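Local coordinates for mandelate racemase/muconate lactonizing enzyme-like protein (Rubrobacter xylanophilus DSM 9941, PDB 2QQ6), which binds magnesium and, as a mandelate racemase/muconate lactonizing enzyme-like member of the enolase superfamily, probably acts as a lyase, at residues B[177-181]-B[191-195]; B[122-127]-B[339-345]. All blocks are in the same frame, centred on the assembly; numbering follows the deposited sequence.

Contact 1 and contact 2 lie in different layers of the same barrel domain, with no touch between them: their centres are 30 Å apart and their nearest atoms about 17 Å. Contact 2 is core. It joins strand 121-127 to strand 342-344 by backbone hydrogen bonds, and its side chains reach toward the magnesium site. Contact 1 is peripheral and partly buried, a loop after strand 167-171 folded back on the start of helix 190-207, the two segments sharing no hydrogen bond. Residues 177-181 and 191-195 are close in sequence, whereas 122-127 and 339-345 are more than 200 residues apart. The chemistry follows place: side-chain packing where surface loop meets helix, sheet pairing where core strand meets strand.

Contact 1. Residues B[177-181]-B[191-195]; sequences GPLHR and REHEA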
loop_
_atom_site.group_PDB
_atom_site.type_symbol
_atom_site.label_atom_id
_atom_site.label_comp_id
_atom_site.label_asym_id
_atom_site.label_seq_id
_atom_site.Cartn_x
_atom_site.Cartn_y
_atom_site.Cartn_z
ATOM N N GLY B 177 0.260 -4.403 -27.923
ATOM C CA GLY B 177 0.358 -4.183 -29.353
ATOM C C GLY B 177 0.753 -5.446 -30.091
ATOM O O GLY B 177 1.242 -6.394 -29.480
ATOM N N PRO B 178 0.552 -5.485 -31.419
ATOM C CA PRO B 178 0.890 -6.647 -32.247
ATOM C C PRO B 178 2.379 -6.967 -32.279
ATOM O O PRO B 178 2.758 -8.096 -32.567
ATOM C CB PRO B 178 0.359 -6.253 -33.620
ATOM C CG PRO B 178 0.551 -4.767 -33.628
ATOM C CD PRO B 178 0.051 -4.379 -32.255
ATOM N N LEU B 179 3.223 -5.984 -31.977
ATOM C CA LEU B 179 4.665 -6.206 -32.005
ATOM C C LEU B 179 5.275 -6.742 -30.707
ATOM O O LEU B 179 6.485 -6.918 -30.624
ATOM C CB LEU B 179 5.387 -4.919 -32.409
ATOM C CG LEU B 179 5.090 -4.374 -33.808
ATOM C CD1 LEU B 179 5.838 -3.066 -34.027
ATOM C CD2 LEU B 179 5.494 -5.393 -34.854
ATOM N N HIS B 180 4.447 -7.010 -29.701
ATOM C CA HIS B 180 4.933 -7.522 -28.423
ATOM C C HIS B 180 4.573 -9.005 -28.295
ATOM O O HIS B 180 3.420 -9.355 -28.073
ATOM C CB HIS B 180 4.301 -6.727 -27.285
ATOM C CG HIS B 180 5.044 -6.822 -25.988
ATOM N ND1 HIS B 180 5.403 -8.026 -25.417
ATOM C CD2 HIS B 180 5.477 -5.859 -25.141
ATOM C CE1 HIS B 180 6.026 -7.797 -24.273
ATOM N NE2 HIS B 180 6.082 -6.492 -24.083
ATOM N N ARG B 181 5.573 -9.871 -28.423
ATOM C CA ARG B 181 5.375 -11.316 -28.364
ATOM C C ARG B 181 4.649 -11.923 -27.165
ATOM O O ARG B 181 3.844 -12.839 -27.329
ATOM C CB ARG B 181 6.718 -12.036 -28.512
ATOM C CG ARG B 181 7.134 -12.348 -29.931
ATOM C CD ARG B 181 8.355 -13.271 -29.941
ATOM N NE ARG B 181 8.590 -13.830 -31.267
ATOM C CZ ARG B 181 7.762 -14.677 -31.885
ATOM N NH1 ARG B 181 6.638 -15.074 -31.292
ATOM N NH2 ARG B 181 8.048 -15.111 -33.111
ATOM N N ARG B 191 11.941 -5.844 -33.861
ATOM C CA ARG B 191 11.107 -4.868 -34.565
ATOM C C ARG B 191 10.278 -3.915 -33.681
ATOM O O ARG B 191 9.990 -2.788 -34.078
ATOM C CB ARG B 191 10.186 -5.626 -35.529
ATOM C CG ARG B 191 9.052 -4.804 -36.104
ATOM C CD ARG B 191 8.057 -5.710 -36.798
ATOM N NE ARG B 191 8.560 -6.218 -38.070
ATOM C CZ ARG B 191 7.956 -7.164 -38.781
ATOM N NH1 ARG B 191 6.828 -7.716 -38.341
ATOM N NH2 ARG B 191 8.472 -7.545 -39.944
ATOM N N GLU B 192 9.880 -4.388 -32.506
ATOM C CA GLU B 192 9.117 -3.607 -31.533
ATOM C C GLU B 192 10.069 -2.522 -31.018
ATOM O O GLU B 192 9.670 -1.402 -30.672
ATOM C CB GLU B 192 8.688 -4.531 -30.387
ATOM C CG GLU B 192 8.024 -3.878 -29.187
ATOM C CD GLU B 192 7.910 -4.827 -27.984
ATOM O OE1 GLU B 192 7.318 -4.424 -26.960
ATOM O OE2 GLU B 192 8.410 -5.975 -28.054
ATOM N N HIS B 193 11.344 -2.883 -30.988
ATOM C CA HIS B 193 12.403 -1.999 -30.542
ATOM C C HIS B 193 12.603 -0.861 -31.545
ATOM O O HIS B 193 12.685 0.303 -31.162
ATOM C CB HIS B 193 13.692 -2.807 -30.397
ATOM C CG HIS B 193 14.885 -1.990 -30.011
ATOM N ND1 HIS B 193 15.385 -1.964 -28.727
ATOM C CD2 HIS B 193 15.681 -1.177 -30.743
ATOM C CE1 HIS B 193 16.440 -1.170 -28.687
ATOM N NE2 HIS B 193 16.640 -0.679 -29.897
ATOM N N GLU B 194 12.681 -1.190 -32.830
ATOM C CA GLU B 194 12.876 -0.162 -33.840
ATOM C C GLU B 194 11.670 0.747 -33.821
ATOM O O GLU B 194 11.794 1.956 -33.948
ATOM C CB GLU B 194 13.020 -0.777 -35.230
ATOM C CG GLU B 194 13.917 -1.997 -35.285
ATOM C CD GLU B 194 15.293 -1.761 -34.680
ATOM O OE1 GLU B 194 15.836 -2.714 -34.063
ATOM O OE2 GLU B 194 15.831 -0.636 -34.827
ATOM N N ALA B 195 10.496 0.155 -33.658
ATOM C CA ALA B 195 9.265 0.926 -33.625
ATOM C C ALA B 195 9.353 2.021 -32.577
ATOM O O ALA B 195 8.998 3.168 -32.831
ATOM C CB ALA B 195 8.086 0.013 -33.329
#
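Leu179 is the centre of this contact, meeting three residues of the first turns of helix 190-207. Its CB packs on Glu192 CB at 3.9 Å, its CD1 branch reaches Ala195 CB at 3.9 Å, and its CD2 branch lies across the aliphatic part of Arg191, 3.8 Å from CG. The leucine and arginine side chains cross at about a right angle, and CD2 comes to the guanidinium at its edge. His180 meets the carboxylate of Glu192 instead: OE1 is 3.4 Å from the ring's CG, while OE2 stands over one ring face, the two planes being 54° apart. Glu192 gets there with CG anti to its backbone N (chi1 173°) and an extended chain beyond. In the (beta/alpha)-barrel domain, this is the connection from strand 167-171 to helix 190-207, and a type I turn from Gly177 to His180, with His180 N bonded to Gly177 O at 3.3 Å, presents Leu179 to the helix. One shell further out, Ser189, just before residues 191-195, serves both sides: its N bonds Glu192 OE2 and its OG bonds Leu179 O. With an alanine at Glu192 the carboxylate is gone; the Ser189 amide would probably be left without its mate at the helix start, and one side of the His180 ring is likely to lose its cover. Phe145 touches Leu179 from a neighbouring loop, and Ile175 touches His180.

Contact 2. Residues B[122-127]-B[339-345]; sequences VRLYAD and FAVLEWH
The parallel pairing of strands 121-127 and 342-344 belongs to the inner wall of the barrel, beside the magnesium site formed by Asp216, Glu242 and Glu268. Four backbone hydrogen bonds define it. Leu342 N gives a nearly straight bond to Arg123 O (3.0 Å, 174° at the hydrogen). Tyr125 follows, its N to Leu342 O at 2.7 Å and its O to Trp344 N at 2.9 Å, then Asp127 N to Trp344 O at 3.1 Å. Leu124, Ala126, Leu342 and Trp344 share one sheet face, where Leu124 CD2 lies alongside Leu342 CB at 3.7 Å and Ala329 of helix 323-334 covers Leu342. Tyr125 and Glu343 point to the other face. With CG between the backbone N and the carbonyl carbon (chi1 78°), the tyrosine ring meets Val341 CB at its edge, 4.0 Å from CD2. Its OH is hydrogen-bonded to Lys169, while Glu343 OE1 accepts Asn319 N. The Asp127 and Glu343 carboxylates run side by side, planes 15° apart; OD2 and OE2, 3.4 Å from each other, are two acceptors and not hydrogen-bonded. Lys169, in a long, weak ion pair with Glu343 OE2, probably offsets some of the like charge. The side chain of Glu343 is about 6 Å from a bound magnesium ion. At the Arg123 end of the pairing, Val341 CG1 lies over one face of the Arg123 guanidinium, which forms a salt bridge to Glu212. Joining an early strand to a late one is how the modified TIM barrel of the enolase superfamily closes, with its metal site at the C-terminal ends of the strands.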
loop_
_atom_site.group_PDB
_atom_site.type_symbol
_atom_site.label_atom_id
_atom_site.label_comp_id
_atom_site.label_asym_id
_atom_site.label_seq_id
_atom_site.Cartn_x
_atom_site.Cartn_y
_atom_site.Cartn_z
ATOM N N VAL B 122 6.050 28.539 -11.120
ATOM C CA VAL B 122 6.598 27.232 -11.463
ATOM C C VAL B 122 6.303 26.716 -12.871
ATOM O O VAL B 122 5.174 26.749 -13.368
ATOM C CB VAL B 122 6.155 26.160 -10.427
ATOM C CG1 VAL B 122 5.894 26.826 -9.084
ATOM C CG2 VAL B 122 4.932 25.380 -10.921
ATOM N N ARG B 123 7.358 26.208 -13.488
ATOM C CA ARG B 123 7.311 25.672 -14.833
ATOM C C ARG B 123 6.749 24.256 -14.894
ATOM O O ARG B 123 7.033 23.413 -14.038
ATOM C CB ARG B 123 8.718 25.718 -15.406
ATOM C CG ARG B 123 8.901 25.051 -16.715
ATOM C CD ARG B 123 10.375 24.936 -16.948
ATOM N NE ARG B 123 10.677 24.145 -18.127
ATOM C CZ ARG B 123 11.888 23.691 -18.416
ATOM N NH1 ARG B 123 12.901 23.955 -17.600
ATOM N NH2 ARG B 123 12.083 22.980 -19.519
ATOM N N LEU B 124 5.954 24.004 -15.927
ATOM C CA LEU B 124 5.327 22.703 -16.126
ATOM C C LEU B 124 5.887 21.994 -17.342
ATOM O O LEU B 124 6.702 22.555 -18.079
ATOM C CB LEU B 124 3.831 22.873 -16.351
ATOM C CG LEU B 124 3.036 23.618 -15.300
ATOM C CD1 LEU B 124 1.719 24.024 -15.907
ATOM C CD2 LEU B 124 2.846 22.750 -14.073
ATOM N N TYR B 125 5.444 20.749 -17.523
ATOM C CA TYR B 125 5.802 19.935 -18.686
ATOM C C TYR B 125 4.501 19.268 -19.149
ATOM O O TYR B 125 3.625 18.937 -18.330
ATOM C CB TYR B 125 6.933 18.922 -18.371
ATOM C CG TYR B 125 6.608 17.646 -17.610
ATOM C CD1 TYR B 125 5.999 16.566 -18.249
ATOM C CD2 TYR B 125 7.023 17.470 -16.280
ATOM C CE1 TYR B 125 5.823 15.343 -17.600
ATOM C CE2 TYR B 125 6.849 16.245 -15.624
ATOM C CZ TYR B 125 6.253 15.186 -16.297
ATOM O OH TYR B 125 6.115 13.953 -15.695
ATOM N N ALA B 126 4.346 19.124 -20.463
ATOM C CA ALA B 126 3.124 18.549 -21.010
ATOM C C ALA B 126 3.237 17.096 -21.462
ATOM O O ALA B 126 4.076 16.742 -22.298
ATOM C CB ALA B 126 2.618 19.419 -22.157
ATOM N N ASP B 127 2.391 16.255 -20.882
ATOM C CA ASP B 127 2.361 14.847 -21.237
ATOM C C ASP B 127 1.597 14.783 -22.564
ATOM O O ASP B 127 0.449 15.222 -22.649
ATOM C CB ASP B 127 1.640 14.051 -20.141
ATOM C CG ASP B 127 1.760 12.550 -20.333
ATOM O OD1 ASP B 127 1.143 12.007 -21.279
ATOM O OD2 ASP B 127 2.485 11.912 -19.535
ATOM N N PHE B 339 13.731 22.253 -7.332
ATOM C CA PHE B 339 12.588 22.026 -8.194
ATOM C C PHE B 339 13.031 22.136 -9.637
ATOM O O PHE B 339 13.864 22.978 -9.977
ATOM C CB PHE B 339 11.482 23.043 -7.955
ATOM C CG PHE B 339 10.419 23.006 -9.010
ATOM C CD1 PHE B 339 9.595 21.890 -9.145
ATOM C CD2 PHE B 339 10.301 24.035 -9.929
ATOM C CE1 PHE B 339 8.677 21.799 -10.190
ATOM C CE2 PHE B 339 9.386 23.944 -10.972
ATOM C CZ PHE B 339 8.575 22.823 -11.098
ATOM N N ALA B 340 12.457 21.286 -10.481
ATOM C CA ALA B 340 12.775 21.266 -11.904
ATOM C C ALA B 340 11.528 21.547 -12.750
ATOM O O ALA B 340 11.384 22.643 -13.282
ATOM C CB ALA B 340 13.375 19.923 -12.268
ATOM N N VAL B 341 10.640 20.561 -12.884
ATOM C CA VAL B 341 9.406 20.736 -13.648
ATOM C C VAL B 341 8.262 19.914 -13.103
ATOM O O VAL B 341 8.436 18.765 -12.692
ATOM C CB VAL B 341 9.538 20.352 -15.145
ATOM C CG1 VAL B 341 9.620 21.611 -16.006
ATOM C CG2 VAL B 341 10.733 19.453 -15.356
ATOM N N LEU B 342 7.079 20.515 -13.115
ATOM C CA LEU B 342 5.878 19.852 -12.639
ATOM C C LEU B 342 5.112 19.344 -13.865
ATOM O O LEU B 342 5.131 19.963 -14.934
ATOM C CB LEU B 342 5.029 20.834 -11.815
ATOM C CG LEU B 342 3.654 20.383 -11.328
ATOM C CD1 LEU B 342 3.767 19.075 -10.598
ATOM C CD2 LEU B 342 3.067 21.436 -10.434
ATOM N N GLU B 343 4.455 18.200 -13.709
ATOM C CA GLU B 343 3.712 17.608 -14.801
ATOM C C GLU B 343 2.286 18.097 -14.928
ATOM O O GLU B 343 1.617 18.395 -13.937
ATOM C CB GLU B 343 3.687 16.087 -14.661
ATOM C CG GLU B 343 2.580 15.422 -15.469
ATOM C CD GLU B 343 2.673 13.911 -15.476
ATOM O OE1 GLU B 343 3.140 13.340 -14.470
ATOM O OE2 GLU B 343 2.266 13.291 -16.485
ATOM N N TRP B 344 1.838 18.188 -16.177
ATOM C CA TRP B 344 0.471 18.561 -16.494
ATOM C C TRP B 344 0.076 17.429 -17.432
ATOM O O TRP B 344 0.793 17.122 -18.385
ATOM C CB TRP B 344 0.394 19.920 -17.199
ATOM C CG TRP B 344 -1.033 20.334 -17.477
ATOM C CD1 TRP B 344 -2.074 20.352 -16.585
ATOM C CD2 TRP B 344 -1.579 20.762 -18.733
ATOM N NE1 TRP B 344 -3.230 20.760 -17.208
ATOM C CE2 TRP B 344 -2.954 21.019 -18.526
ATOM C CE3 TRP B 344 -1.040 20.956 -20.013
ATOM C CZ2 TRP B 344 -3.797 21.460 -19.553
ATOM C CZ3 TRP B 344 -1.878 21.394 -21.031
ATOM C CH2 TRP B 344 -3.241 21.641 -20.795
ATOM N N HIS B 345 -1.049 16.793 -17.141
ATOM C CA HIS B 345 -1.515 15.656 -17.922
ATOM C C HIS B 345 -2.913 15.940 -18.483
ATOM O O HIS B 345 -3.662 15.009 -18.784
ATOM C CB HIS B 345 -1.531 14.436 -16.988
ATOM C CG HIS B 345 -1.615 13.113 -17.686
ATOM N ND1 HIS B 345 -2.744 12.684 -18.352
ATOM C CD2 HIS B 345 -0.718 12.101 -17.781
ATOM C CE1 HIS B 345 -2.539 11.467 -18.828
ATOM N NE2 HIS B 345 -1.317 11.090 -18.495
#